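Local coordinates for protein probable benzoylformate decarboxylase (Rhodococcus jostii, PDB 7ORX) that belongs to the family of thiamine-diphosphate-dependent enzymes and binds thiamine diphosphate between subunits of a four-chain assembly, at residues P94-A99 and G155-S160; T22-P27 and E66-N71; L272-G277 and R297-T302; L208-A213 and A232-A237. One frame throughout, in Å; residues are numbered along the deposited sequence.

In the fold
Interactions 1 and 2 are neighbours in the parallel sheet of the N-terminal domain, their centres 9 Å apart: strand 68-73 of interaction 2 lies beside strand 95-101 of interaction 1, with probable hydrogen bonds V96 N to T68 O and T98 N to V70 O. Interactions 3 and 4 are joined likewise in the central domain, again 9 Å between centres, through strands 206-210 and 272-276. The two pairs stand apart, with centres 31 to 35 Å from each other and nearest atoms about 11 to 17 Å apart. Interaction 2 carries N26 and P27 into the thiamine diphosphate pocket, whereas in interaction 1 the A99 side chain stays about 11 Å from a bound thiamine diphosphate.

Interaction 1 of 4, residues P94-A99 and G155-S160; sequences PLVVTA and GPVYVS
A99 and Y158 meet on one side of strands 95-99 and 157-160, where the side chains of the two strands pack most closely. The tyrosine CG stands anti to its backbone N (chi1 -179°), which swings the ring alongside the neighbouring strand. CZ then comes within 3.6 Å of A99 CB, which meets the phenol obliquely near its hydroxyl end. Behind it, V97 CG1 lies 3.9 Å from Y158 CD1, so V97, A99 and Y158 fill one side of the sheet together. The Y158 hydroxyl is satisfied by S78, which fixes the outer end of the ring. Both are inner strands of the six-stranded parallel sheet of the N-terminal domain, a fold of the thiamine-diphosphate-binding type with strand order 2-1-3-4-6-5. Four main-chain bonds stitch them: V157 N to L95 O (3.0 Å), V97 N to V157 O (2.9 Å, N-H...O 168°), V159 N to V97 O, and A99 N to V159 O. The side of V96, V157, T98 and V159 is packed more sparsely between the strands. V96 and V157 run abreast there, with CG1 of the first 4.1 Å from CG2 of the second, while V159 and V157 lean on helix 138-149 and T98 OG1 turns to the V70 carbonyl. At the start of the contact L95 CB and P156 CB are 4.2 Å apart. This end too is buried, beneath helices 50-64 and 82-90.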
loop_
_atom_site.group_PDB
_atom_site.type_symbol
_atom_site.label_atom_id
_atom_site.label_comp_id
_atom_site.label_asym_id
_atom_site.label_seq_id
_atom_site.Cartn_x
_atom_site.Cartn_y
_atom_site.Cartn_z
ATOM N N PRO C 94 20.972 4.457 -8.086
ATOM C CA PRO C 94 20.374 5.642 -7.488
ATOM C C PRO C 94 19.643 6.552 -8.464
ATOM O O PRO C 94 19.978 7.687 -8.540
ATOM C CB PRO C 94 21.586 6.360 -6.871
ATOM C CG PRO C 94 22.738 5.946 -7.713
ATOM C CD PRO C 94 22.434 4.531 -8.155
ATOM N N LEU C 95 18.647 6.045 -9.182
ATOM C CA LEU C 95 17.765 6.872 -10.039
ATOM C C LEU C 95 16.859 7.718 -9.149
ATOM O O LEU C 95 16.200 7.173 -8.234
ATOM C CB LEU C 95 16.873 5.986 -10.906
ATOM C CG LEU C 95 17.594 5.007 -11.827
ATOM C CD1 LEU C 95 16.582 4.322 -12.766
ATOM C CD2 LEU C 95 18.659 5.715 -12.646
ATOM N N VAL C 96 16.745 8.994 -9.468
ATOM C CA VAL C 96 15.776 9.916 -8.826
ATOM C C VAL C 96 14.677 10.176 -9.853
ATOM O O VAL C 96 14.925 10.893 -10.815
ATOM C CB VAL C 96 16.514 11.193 -8.447
ATOM C CG1 VAL C 96 15.558 12.163 -7.809
ATOM C CG2 VAL C 96 17.711 10.885 -7.576
ATOM N N VAL C 97 13.525 9.564 -9.704
ATOM C CA VAL C 97 12.490 9.657 -10.756
ATOM C C VAL C 97 11.453 10.674 -10.302
ATOM O O VAL C 97 10.748 10.371 -9.351
ATOM C CB VAL C 97 11.839 8.284 -10.940
ATOM C CG1 VAL C 97 10.775 8.292 -12.024
ATOM C CG2 VAL C 97 12.881 7.216 -11.181
ATOM N N THR C 98 11.366 11.830 -10.961
ATOM C CA THR C 98 10.282 12.820 -10.761
ATOM C C THR C 98 9.186 12.612 -11.822
ATOM O O THR C 98 9.489 12.351 -12.989
ATOM C CB THR C 98 10.833 14.241 -10.817
ATOM O OG1 THR C 98 11.183 14.500 -12.173
ATOM C CG2 THR C 98 12.059 14.437 -9.951
ATOM N N ALA C 99 7.932 12.762 -11.423
ATOM C CA ALA C 99 6.771 12.675 -12.322
ATOM C C ALA C 99 5.963 13.966 -12.202
ATOM O O ALA C 99 5.765 14.437 -11.098
ATOM C CB ALA C 99 5.956 11.468 -11.941
ATOM N N GLY C 155 19.489 2.874 -4.284
ATOM C CA GLY C 155 18.291 2.460 -5.034
ATOM C C GLY C 155 17.417 3.615 -5.498
ATOM O O GLY C 155 17.604 4.777 -5.165
ATOM N N PRO C 156 16.429 3.293 -6.336
ATOM C CA PRO C 156 15.565 4.302 -6.916
ATOM C C PRO C 156 14.496 4.874 -5.984
ATOM O O PRO C 156 13.971 4.163 -5.124
ATOM C CB PRO C 156 14.915 3.545 -8.089
ATOM C CG PRO C 156 14.893 2.121 -7.643
ATOM C CD PRO C 156 16.134 1.934 -6.803
ATOM N N VAL C 157 14.173 6.140 -6.225
ATOM C CA VAL C 157 13.245 6.971 -5.390
ATOM C C VAL C 157 12.286 7.683 -6.352
ATOM O O VAL C 157 12.678 7.912 -7.503
ATOM C CB VAL C 157 14.066 7.965 -4.552
ATOM C CG1 VAL C 157 15.107 7.228 -3.756
ATOM C CG2 VAL C 157 14.784 8.960 -5.425
ATOM N N TYR C 158 11.086 8.023 -5.919
ATOM C CA TYR C 158 10.069 8.632 -6.793
ATOM C C TYR C 158 9.462 9.832 -6.084
ATOM O O TYR C 158 9.160 9.725 -4.939
ATOM C CB TYR C 158 8.980 7.616 -7.086
ATOM C CG TYR C 158 7.859 8.058 -7.994
ATOM C CD1 TYR C 158 7.992 8.080 -9.371
ATOM C CD2 TYR C 158 6.615 8.322 -7.475
ATOM C CE1 TYR C 158 6.935 8.426 -10.200
ATOM C CE2 TYR C 158 5.543 8.658 -8.283
ATOM C CZ TYR C 158 5.695 8.690 -9.657
ATOM O OH TYR C 158 4.622 9.031 -10.433
ATOM N N VAL C 159 9.290 10.930 -6.800
ATOM C CA VAL C 159 8.727 12.193 -6.280
ATOM C C VAL C 159 7.708 12.656 -7.316
ATOM O O VAL C 159 8.128 12.886 -8.450
ATOM C CB VAL C 159 9.834 13.235 -6.082
ATOM C CG1 VAL C 159 9.225 14.531 -5.619
ATOM C CG2 VAL C 159 10.896 12.760 -5.118
ATOM N N SER C 160 6.435 12.800 -6.944
ATOM C CA SER C 160 5.366 13.297 -7.855
ATOM C C SER C 160 5.134 14.755 -7.513
ATOM O O SER C 160 4.843 14.976 -6.388
ATOM C CB SER C 160 4.100 12.447 -7.722
ATOM O OG SER C 160 2.933 13.097 -8.203
#

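Interaction 2 of 4, residues T22-P27 and E66-N71; sequences TVFGNP and EATLVN. With TPP (thiamine diphosphate), chain K.
F24 carries CG opposite its own carbonyl carbon (chi1 -63°), and T68 turns CG2 opposite its backbone N, which brings the phenyl ring, on the V70 side of the sheet, against the threonine methyl. CE1 of F24 lies 3.6 Å from CG2 of T68, the methyl approaching the ring obliquely. The carbonyl O of L69 sits at the ring edge, in plane, 3.8 Å from F24 CD1. The F24 ring also meets the ring of Y60 on helix 50-64, their planes about 60° apart. On the other side of the sheet V23 and L69 run side by side, CG2 of V23 touching CD2 of L69 at 3.8 Å. Strands 22-25 and 68-71 are parallel neighbours in the N-terminal thiamine-diphosphate-binding domain, although strand 43-46 falls between them in sequence. F24 makes two main-chain bonds to strand 68-71: its N-H reaches L69 O nearly straight (3.1 Å, 173°), and its O accepts N71 N at 2.9 Å. Farther on, N26 N holds N71 O by a weak bond of 3.4 Å. Here the first strand runs out into the thiamine diphosphate pocket, where P27 O lies 3.5 Å from C7' of the ligand. The second subunit supplies further bonds to thiamine diphosphate, among them those from S433 and T380.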
loop_
_atom_site.group_PDB
_atom_site.type_symbol
_atom_site.label_atom_id
_atom_site.label_comp_id
_atom_site.label_asym_id
_atom_site.label_seq_id
_atom_site.Cartn_x
_atom_site.Cartn_y
_atom_site.Cartn_z
ATOM N N THR C 22 22.237 16.067 -16.093
ATOM C CA THR C 22 21.753 15.281 -17.237
ATOM C C THR C 22 20.388 14.708 -16.896
ATOM O O THR C 22 20.280 13.992 -15.918
ATOM C CB THR C 22 22.765 14.190 -17.578
ATOM O OG1 THR C 22 24.012 14.852 -17.736
ATOM C CG2 THR C 22 22.403 13.423 -18.826
ATOM N N VAL C 23 19.382 15.027 -17.674
ATOM C CA VAL C 23 17.972 14.675 -17.353
ATOM C C VAL C 23 17.411 13.767 -18.474
ATOM O O VAL C 23 17.448 14.174 -19.653
ATOM C CB VAL C 23 17.165 15.971 -17.199
ATOM C CG1 VAL C 23 15.718 15.710 -16.843
ATOM C CG2 VAL C 23 17.815 16.874 -16.208
ATOM N N PHE C 24 16.922 12.586 -18.144
ATOM C CA PHE C 24 16.331 11.652 -19.128
ATOM C C PHE C 24 14.819 11.811 -19.031
ATOM O O PHE C 24 14.361 11.862 -17.906
ATOM C CB PHE C 24 16.843 10.250 -18.820
ATOM C CG PHE C 24 18.342 10.099 -18.955
ATOM C CD1 PHE C 24 19.202 10.446 -17.920
ATOM C CD2 PHE C 24 18.897 9.625 -20.129
ATOM C CE1 PHE C 24 20.572 10.281 -18.056
ATOM C CE2 PHE C 24 20.268 9.472 -20.253
ATOM C CZ PHE C 24 21.105 9.799 -19.215
ATOM N N GLY C 25 14.076 11.949 -20.123
ATOM C CA GLY C 25 12.656 12.296 -20.013
ATOM C C GLY C 25 11.846 11.839 -21.216
ATOM O O GLY C 25 12.408 11.609 -22.300
ATOM N N ASN C 26 10.557 11.624 -21.007
ATOM C CA ASN C 26 9.530 11.693 -22.050
ATOM C C ASN C 26 8.464 12.638 -21.518
ATOM O O ASN C 26 7.823 12.350 -20.511
ATOM C CB ASN C 26 8.914 10.334 -22.355
ATOM C CG ASN C 26 7.934 10.402 -23.519
ATOM O OD1 ASN C 26 6.718 10.519 -23.309
ATOM N ND2 ASN C 26 8.466 10.362 -24.736
ATOM N N PRO C 27 8.243 13.779 -22.193
ATOM C CA PRO C 27 7.465 14.888 -21.652
ATOM C C PRO C 27 5.946 14.813 -21.824
ATOM O O PRO C 27 5.518 14.037 -22.649
ATOM C CB PRO C 27 7.968 16.032 -22.530
ATOM C CG PRO C 27 8.096 15.382 -23.856
ATOM C CD PRO C 27 8.723 14.041 -23.560
ATOM N N GLU C 66 26.985 7.737 -10.142
ATOM C CA GLU C 66 26.333 8.950 -9.599
ATOM C C GLU C 66 24.812 8.811 -9.647
ATOM O O GLU C 66 24.322 8.072 -10.526
ATOM C CB GLU C 66 26.756 10.152 -10.431
ATOM C CG GLU C 66 28.242 10.449 -10.333
ATOM C CD GLU C 66 28.732 11.462 -11.351
ATOM O OE1 GLU C 66 28.115 11.585 -12.474
ATOM O OE2 GLU C 66 29.723 12.184 -10.991
ATOM N N ALA C 67 24.099 9.524 -8.766
ATOM C CA ALA C 67 22.625 9.651 -8.822
ATOM C C ALA C 67 22.255 10.252 -10.169
ATOM O O ALA C 67 23.071 10.992 -10.676
ATOM C CB ALA C 67 22.135 10.524 -7.696
ATOM N N THR C 68 21.081 9.959 -10.730
ATOM C CA THR C 68 20.707 10.412 -12.102
ATOM C C THR C 68 19.236 10.774 -12.180
ATOM O O THR C 68 18.452 10.034 -11.631
ATOM C CB THR C 68 21.015 9.304 -13.113
ATOM O OG1 THR C 68 22.421 9.099 -13.012
ATOM C CG2 THR C 68 20.641 9.631 -14.541
ATOM N N LEU C 69 18.893 11.845 -12.876
ATOM C CA LEU C 69 17.523 12.404 -12.802
ATOM C C LEU C 69 16.697 11.885 -13.972
ATOM O O LEU C 69 17.146 11.954 -15.097
ATOM C CB LEU C 69 17.608 13.937 -12.820
ATOM C CG LEU C 69 16.290 14.682 -12.621
ATOM C CD1 LEU C 69 15.624 14.328 -11.293
ATOM C CD2 LEU C 69 16.541 16.182 -12.679
ATOM N N VAL C 70 15.488 11.452 -13.703
ATOM C CA VAL C 70 14.516 11.034 -14.746
ATOM C C VAL C 70 13.281 11.920 -14.586
ATOM O O VAL C 70 12.982 12.228 -13.450
ATOM C CB VAL C 70 14.179 9.556 -14.539
ATOM C CG1 VAL C 70 13.107 9.097 -15.492
ATOM C CG2 VAL C 70 15.433 8.700 -14.613
ATOM N N ASN C 71 12.585 12.290 -15.657
ATOM C CA ASN C 71 11.353 13.100 -15.565
ATOM C C ASN C 71 10.285 12.469 -16.459
ATOM O O ASN C 71 10.425 12.462 -17.696
ATOM C CB ASN C 71 11.644 14.550 -15.917
ATOM C CG ASN C 71 10.429 15.446 -15.801
ATOM O OD1 ASN C 71 9.663 15.360 -14.842
ATOM N ND2 ASN C 71 10.242 16.312 -16.783
HETATM N "N1'" TPP K . 3.698 9.546 -22.435
HETATM C "C2'" TPP K . 2.568 8.852 -22.253
HETATM C CM2 TPP K . 2.682 7.393 -21.957
HETATM N "N3'" TPP K . 1.337 9.363 -22.306
HETATM C "C4'" TPP K . 1.223 10.674 -22.567
HETATM N "N4'" TPP K . -0.024 11.177 -22.603
HETATM C "C5'" TPP K . 2.356 11.487 -22.793
HETATM C "C6'" TPP K . 3.582 10.856 -22.702
HETATM C "C7'" TPP K . 2.238 12.962 -23.096
HETATM N N3 TPP K . 1.635 13.228 -24.411
HETATM C C2 TPP K . 0.330 13.446 -24.568
HETATM S S1 TPP K . 0.034 14.323 -25.997
HETATM C C5 TPP K . 1.608 13.866 -26.583
HETATM C C4 TPP K . 2.360 13.306 -25.606
HETATM C CM4 TPP K . 3.773 12.822 -25.735
HETATM C C6 TPP K . 1.989 14.083 -28.026
HETATM C C7 TPP K . 1.795 12.849 -28.895
HETATM O O7 TPP K . 2.210 13.153 -30.258
HETATM P PA TPP K . 1.357 12.630 -31.525
HETATM O O1A TPP K . 0.790 11.283 -31.231
HETATM O O2A TPP K . 2.290 12.891 -32.657
HETATM O O3A TPP K . 0.082 13.589 -31.623
HETATM P PB TPP K . -0.074 15.054 -32.239
HETATM O O1B TPP K . -1.346 15.061 -33.068
HETATM O O2B TPP K . -0.169 15.956 -31.043
HETATM O O3B TPP K . 1.170 15.290 -33.058
#

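Interaction 3 of 4, residues L272-G277 and R297-T302; sequences LILVVG and RLIHVT
L298 packs over I273 and V275 of the neighbouring strand, and its side chain can be followed outward. CB rests 4.0 Å from I273 O; CG comes nearer to that oxygen, at 3.7 Å, and also meets V275 CG2. The CD1 tip wedges between the two partners, 3.9 Å from V275 CG2 and 4.1 Å from I273 CB. Next along this side, the H300 ring turns its edge to the V275 carbonyl O and brings CD2 to V275 CG1, while NE2 bonds to the A278 carbonyl. The reverse side carries L272, L274, V276, R297, I299 and V301. L274 CD1 presses on I299 CB at 3.7 Å, and L272 CD1 reaches I299 CG1; helix 190-202 covers L272 and I299. At the exposed margin R297 lays its CG against L272 CD1 before its guanidinium forms a salt bridge with E315. Five main-chain bonds join the strands, from I273 N to R297 O through to G277 N to V301 O (2.8 Å, N-H...O 171°). G277, with positive phi (74°), then leaves the strand. Parallel and only 15° apart in direction, the strands are the fourth and fifth in chain order of a six-stranded sheet ordered 3-2-1-4-5-6, typical of the Rossmann-like central domain of thiamine-diphosphate enzymes.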
loop_
_atom_site.group_PDB
_atom_site.type_symbol
_atom_site.label_atom_id
_atom_site.label_comp_id
_atom_site.label_asym_id
_atom_site.label_seq_id
_atom_site.Cartn_x
_atom_site.Cartn_y
_atom_site.Cartn_z
ATOM N N LEU C 272 35.642 -22.827 3.442
ATOM C CA LEU C 272 35.170 -21.427 3.600
ATOM C C LEU C 272 34.760 -20.850 2.239
ATOM O O LEU C 272 35.645 -20.714 1.405
ATOM C CB LEU C 272 36.290 -20.605 4.244
ATOM C CG LEU C 272 35.844 -19.213 4.656
ATOM C CD1 LEU C 272 35.019 -19.268 5.938
ATOM C CD2 LEU C 272 37.045 -18.309 4.787
ATOM N N ILE C 273 33.469 -20.552 2.079
ATOM C CA ILE C 273 32.904 -19.705 0.994
ATOM C C ILE C 273 32.836 -18.288 1.569
ATOM O O ILE C 273 31.950 -18.044 2.390
ATOM C CB ILE C 273 31.471 -20.138 0.560
ATOM C CG1 ILE C 273 31.173 -21.645 0.568
ATOM C CG2 ILE C 273 31.101 -19.512 -0.762
ATOM C CD1 ILE C 273 32.193 -22.473 -0.044
ATOM N N LEU C 274 33.692 -17.361 1.133
ATOM C CA LEU C 274 33.517 -15.923 1.428
ATOM C C LEU C 274 32.794 -15.282 0.248
ATOM O O LEU C 274 33.375 -15.176 -0.839
ATOM C CB LEU C 274 34.875 -15.274 1.663
ATOM C CG LEU C 274 34.837 -13.758 1.776
ATOM C CD1 LEU C 274 34.035 -13.335 3.011
ATOM C CD2 LEU C 274 36.254 -13.222 1.805
ATOM N N VAL C 275 31.543 -14.883 0.448
ATOM C CA VAL C 275 30.704 -14.187 -0.571
ATOM C C VAL C 275 30.805 -12.698 -0.279
ATOM O O VAL C 275 30.353 -12.330 0.756
ATOM C CB VAL C 275 29.232 -14.646 -0.522
ATOM C CG1 VAL C 275 28.362 -13.873 -1.509
ATOM C CG2 VAL C 275 29.122 -16.160 -0.732
ATOM N N VAL C 276 31.276 -11.894 -1.226
ATOM C CA VAL C 276 31.402 -10.418 -1.094
ATOM C C VAL C 276 30.499 -9.749 -2.149
ATOM O O VAL C 276 30.607 -10.050 -3.338
ATOM C CB VAL C 276 32.874 -9.992 -1.218
ATOM C CG1 VAL C 276 33.011 -8.513 -0.943
ATOM C CG2 VAL C 276 33.769 -10.807 -0.296
ATOM N N GLY C 277 29.597 -8.912 -1.703
ATOM C CA GLY C 277 28.869 -7.983 -2.557
ATOM C C GLY C 277 27.833 -8.677 -3.391
ATOM O O GLY C 277 27.560 -8.165 -4.539
ATOM N N ARG C 297 31.486 -23.497 5.729
ATOM C CA ARG C 297 30.885 -22.318 6.422
ATOM C C ARG C 297 30.993 -21.136 5.459
ATOM O O ARG C 297 31.997 -21.034 4.744
ATOM C CB ARG C 297 31.529 -22.036 7.791
ATOM C CG ARG C 297 33.055 -21.963 7.780
ATOM C CD ARG C 297 33.680 -21.500 9.095
ATOM N NE ARG C 297 32.955 -20.355 9.677
ATOM C CZ ARG C 297 33.438 -19.468 10.544
ATOM N NH1 ARG C 297 34.668 -19.593 11.008
ATOM N NH2 ARG C 297 32.652 -18.506 10.992
ATOM N N LEU C 298 29.945 -20.325 5.415
ATOM C CA LEU C 298 29.800 -19.213 4.461
ATOM C C LEU C 298 29.872 -17.923 5.266
ATOM O O LEU C 298 29.082 -17.824 6.218
ATOM C CB LEU C 298 28.468 -19.386 3.726
ATOM C CG LEU C 298 28.239 -18.423 2.560
ATOM C CD1 LEU C 298 27.547 -19.090 1.368
ATOM C CD2 LEU C 298 27.438 -17.227 3.018
ATOM N N ILE C 299 30.848 -17.064 4.956
ATOM C CA ILE C 299 30.944 -15.647 5.394
ATOM C C ILE C 299 30.383 -14.790 4.281
ATOM O O ILE C 299 30.717 -15.025 3.133
ATOM C CB ILE C 299 32.378 -15.181 5.717
ATOM C CG1 ILE C 299 33.112 -16.102 6.678
ATOM C CG2 ILE C 299 32.316 -13.807 6.321
ATOM C CD1 ILE C 299 32.288 -16.482 7.873
ATOM N N HIS C 300 29.631 -13.765 4.626
ATOM C CA HIS C 300 28.821 -12.996 3.662
ATOM C C HIS C 300 28.995 -11.520 3.955
ATOM O O HIS C 300 28.667 -11.130 5.065
ATOM C CB HIS C 300 27.393 -13.474 3.810
ATOM C CG HIS C 300 26.479 -12.790 2.889
ATOM N ND1 HIS C 300 25.136 -12.704 3.158
ATOM C CD2 HIS C 300 26.714 -12.159 1.722
ATOM C CE1 HIS C 300 24.555 -12.023 2.187
ATOM N NE2 HIS C 300 25.509 -11.703 1.268
ATOM N N VAL C 301 29.529 -10.738 3.033
ATOM C CA VAL C 301 29.810 -9.292 3.255
ATOM C C VAL C 301 28.971 -8.463 2.278
ATOM O O VAL C 301 29.153 -8.651 1.099
ATOM C CB VAL C 301 31.310 -8.977 3.130
ATOM C CG1 VAL C 301 31.561 -7.494 3.355
ATOM C CG2 VAL C 301 32.119 -9.825 4.089
ATOM N N THR C 302 28.138 -7.525 2.752
ATOM C CA THR C 302 27.195 -6.804 1.863
ATOM C C THR C 302 26.888 -5.416 2.437
ATOM O O THR C 302 26.775 -5.285 3.655
ATOM C CB THR C 302 25.973 -7.696 1.588
ATOM O OG1 THR C 302 24.933 -6.954 0.966
ATOM C CG2 THR C 302 25.355 -8.259 2.839
#

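Interaction 4 of 4, residues L208-A213 and A232-A237; sequences LVLGPA and APVWIA
W235 turns its indole away from strand 208-210, toward L256 and R253, while its main-chain O takes L210 N at 2.9 Å, so this residue holds the neighbouring strand chiefly by its backbone. Two more bonds, L208 N to P233 O and W235 N to L208 O, continue the parallel pairing. At its far end A237 N approaches L210 O (2.8 Å) from above the L210 carbonyl plane, 37° out of it. On the side lined by L208, L210 and V234, the leucine branch L210 CD1 touches V234 CG1 at 3.6 Å, and L208 CB rests 4.0 Å from V234 CG2. Helix 220-230 packs over these three residues; it lies on the connection between the two strands, making a beta-alpha-beta unit of the central domain. On the reverse side V209 keeps CG1 anti to N (chi1 177°), which sets that methyl 3.7 Å from A237 CA and near A237 CB. Strand 272-276 flanks strand 208-210 along its other edge. The side chains that meet here are all aliphatic and every bond across the pair is between main-chain groups, which implies that the backbone sets the register and that the contact is probably little affected by pH.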
loop_
_atom_site.group_PDB
_atom_site.type_symbol
_atom_site.label_atom_id
_atom_site.label_comp_id
_atom_site.label_asym_id
_atom_site.label_seq_id
_atom_site.Cartn_x
_atom_site.Cartn_y
_atom_site.Cartn_z
ATOM N N LEU C 208 36.546 -17.402 -2.957
ATOM C CA LEU C 208 35.875 -16.093 -3.023
ATOM C C LEU C 208 34.738 -16.202 -4.019
ATOM O O LEU C 208 34.991 -16.629 -5.149
ATOM C CB LEU C 208 36.855 -15.036 -3.526
ATOM C CG LEU C 208 38.094 -14.786 -2.678
ATOM C CD1 LEU C 208 38.490 -13.321 -2.818
ATOM C CD2 LEU C 208 37.866 -15.132 -1.212
ATOM N N VAL C 209 33.544 -15.777 -3.638
ATOM C CA VAL C 209 32.409 -15.642 -4.581
ATOM C C VAL C 209 32.081 -14.163 -4.616
ATOM O O VAL C 209 31.984 -13.631 -3.544
ATOM C CB VAL C 209 31.234 -16.486 -4.105
ATOM C CG1 VAL C 209 30.024 -16.331 -5.009
ATOM C CG2 VAL C 209 31.648 -17.935 -3.977
ATOM N N LEU C 210 32.079 -13.526 -5.781
ATOM C CA LEU C 210 32.060 -12.053 -5.891
ATOM C C LEU C 210 30.801 -11.614 -6.617
ATOM O O LEU C 210 30.404 -12.246 -7.602
ATOM C CB LEU C 210 33.316 -11.556 -6.607
ATOM C CG LEU C 210 34.616 -11.824 -5.848
ATOM C CD1 LEU C 210 35.847 -11.262 -6.551
ATOM C CD2 LEU C 210 34.571 -11.281 -4.460
ATOM N N GLY C 211 30.210 -10.521 -6.141
ATOM C CA GLY C 211 28.957 -9.987 -6.690
ATOM C C GLY C 211 29.135 -8.580 -7.221
ATOM O O GLY C 211 30.213 -7.983 -7.121
ATOM N N PRO C 212 28.031 -8.003 -7.726
ATOM C CA PRO C 212 28.074 -6.776 -8.504
ATOM C C PRO C 212 28.654 -5.667 -7.652
ATOM O O PRO C 212 29.322 -4.811 -8.222
ATOM C CB PRO C 212 26.633 -6.503 -8.981
ATOM C CG PRO C 212 25.768 -7.476 -8.264
ATOM C CD PRO C 212 26.670 -8.527 -7.626
ATOM N N ALA C 213 28.375 -5.672 -6.348
ATOM C CA ALA C 213 28.765 -4.527 -5.485
ATOM C C ALA C 213 30.290 -4.386 -5.439
ATOM O O ALA C 213 30.743 -3.327 -5.196
ATOM C CB ALA C 213 28.184 -4.679 -4.112
ATOM N N ALA C 232 43.476 -18.200 -3.869
ATOM C CA ALA C 232 42.087 -18.688 -3.805
ATOM C C ALA C 232 41.469 -18.620 -5.185
ATOM O O ALA C 232 41.656 -17.648 -5.905
ATOM C CB ALA C 232 41.292 -17.853 -2.859
ATOM N N PRO C 233 40.724 -19.664 -5.595
ATOM C CA PRO C 233 39.847 -19.549 -6.737
ATOM C C PRO C 233 38.743 -18.523 -6.491
ATOM O O PRO C 233 38.352 -18.333 -5.350
ATOM C CB PRO C 233 39.271 -20.953 -6.907
ATOM C CG PRO C 233 39.515 -21.656 -5.639
ATOM C CD PRO C 233 40.722 -21.004 -5.025
ATOM N N VAL C 234 38.309 -17.868 -7.565
ATOM C CA VAL C 234 37.275 -16.805 -7.564
ATOM C C VAL C 234 36.172 -17.203 -8.531
ATOM O O VAL C 234 36.467 -17.384 -9.673
ATOM C CB VAL C 234 37.873 -15.451 -7.947
ATOM C CG1 VAL C 234 36.796 -14.395 -8.133
ATOM C CG2 VAL C 234 38.893 -14.992 -6.916
ATOM N N TRP C 235 34.956 -17.331 -8.049
ATOM C CA TRP C 235 33.731 -17.477 -8.850
ATOM C C TRP C 235 32.938 -16.190 -8.772
ATOM O O TRP C 235 33.015 -15.500 -7.730
ATOM C CB TRP C 235 32.874 -18.598 -8.299
ATOM C CG TRP C 235 33.509 -19.932 -8.377
ATOM C CD1 TRP C 235 34.429 -20.487 -7.548
ATOM C CD2 TRP C 235 33.214 -20.907 -9.383
ATOM N NE1 TRP C 235 34.740 -21.755 -7.983
ATOM C CE2 TRP C 235 34.006 -22.030 -9.101
ATOM C CE3 TRP C 235 32.374 -20.910 -10.509
ATOM C CZ2 TRP C 235 33.967 -23.151 -9.907
ATOM C CZ3 TRP C 235 32.366 -22.008 -11.324
ATOM C CH2 TRP C 235 33.157 -23.113 -11.026
ATOM N N ILE C 236 32.140 -15.927 -9.787
ATOM C CA ILE C 236 31.156 -14.818 -9.726
ATOM C C ILE C 236 29.840 -15.389 -9.178
ATOM O O ILE C 236 29.428 -16.464 -9.644
ATOM C CB ILE C 236 31.026 -14.194 -11.123
ATOM C CG1 ILE C 236 32.328 -13.498 -11.509
ATOM C CG2 ILE C 236 29.840 -13.245 -11.210
ATOM C CD1 ILE C 236 32.309 -12.953 -12.938
ATOM N N ALA C 237 29.173 -14.697 -8.275
ATOM C CA ALA C 237 27.869 -15.123 -7.763
ATOM C C ALA C 237 26.884 -15.305 -8.902
ATOM O O ALA C 237 26.880 -14.578 -9.894
ATOM C CB ALA C 237 27.338 -14.074 -6.824
#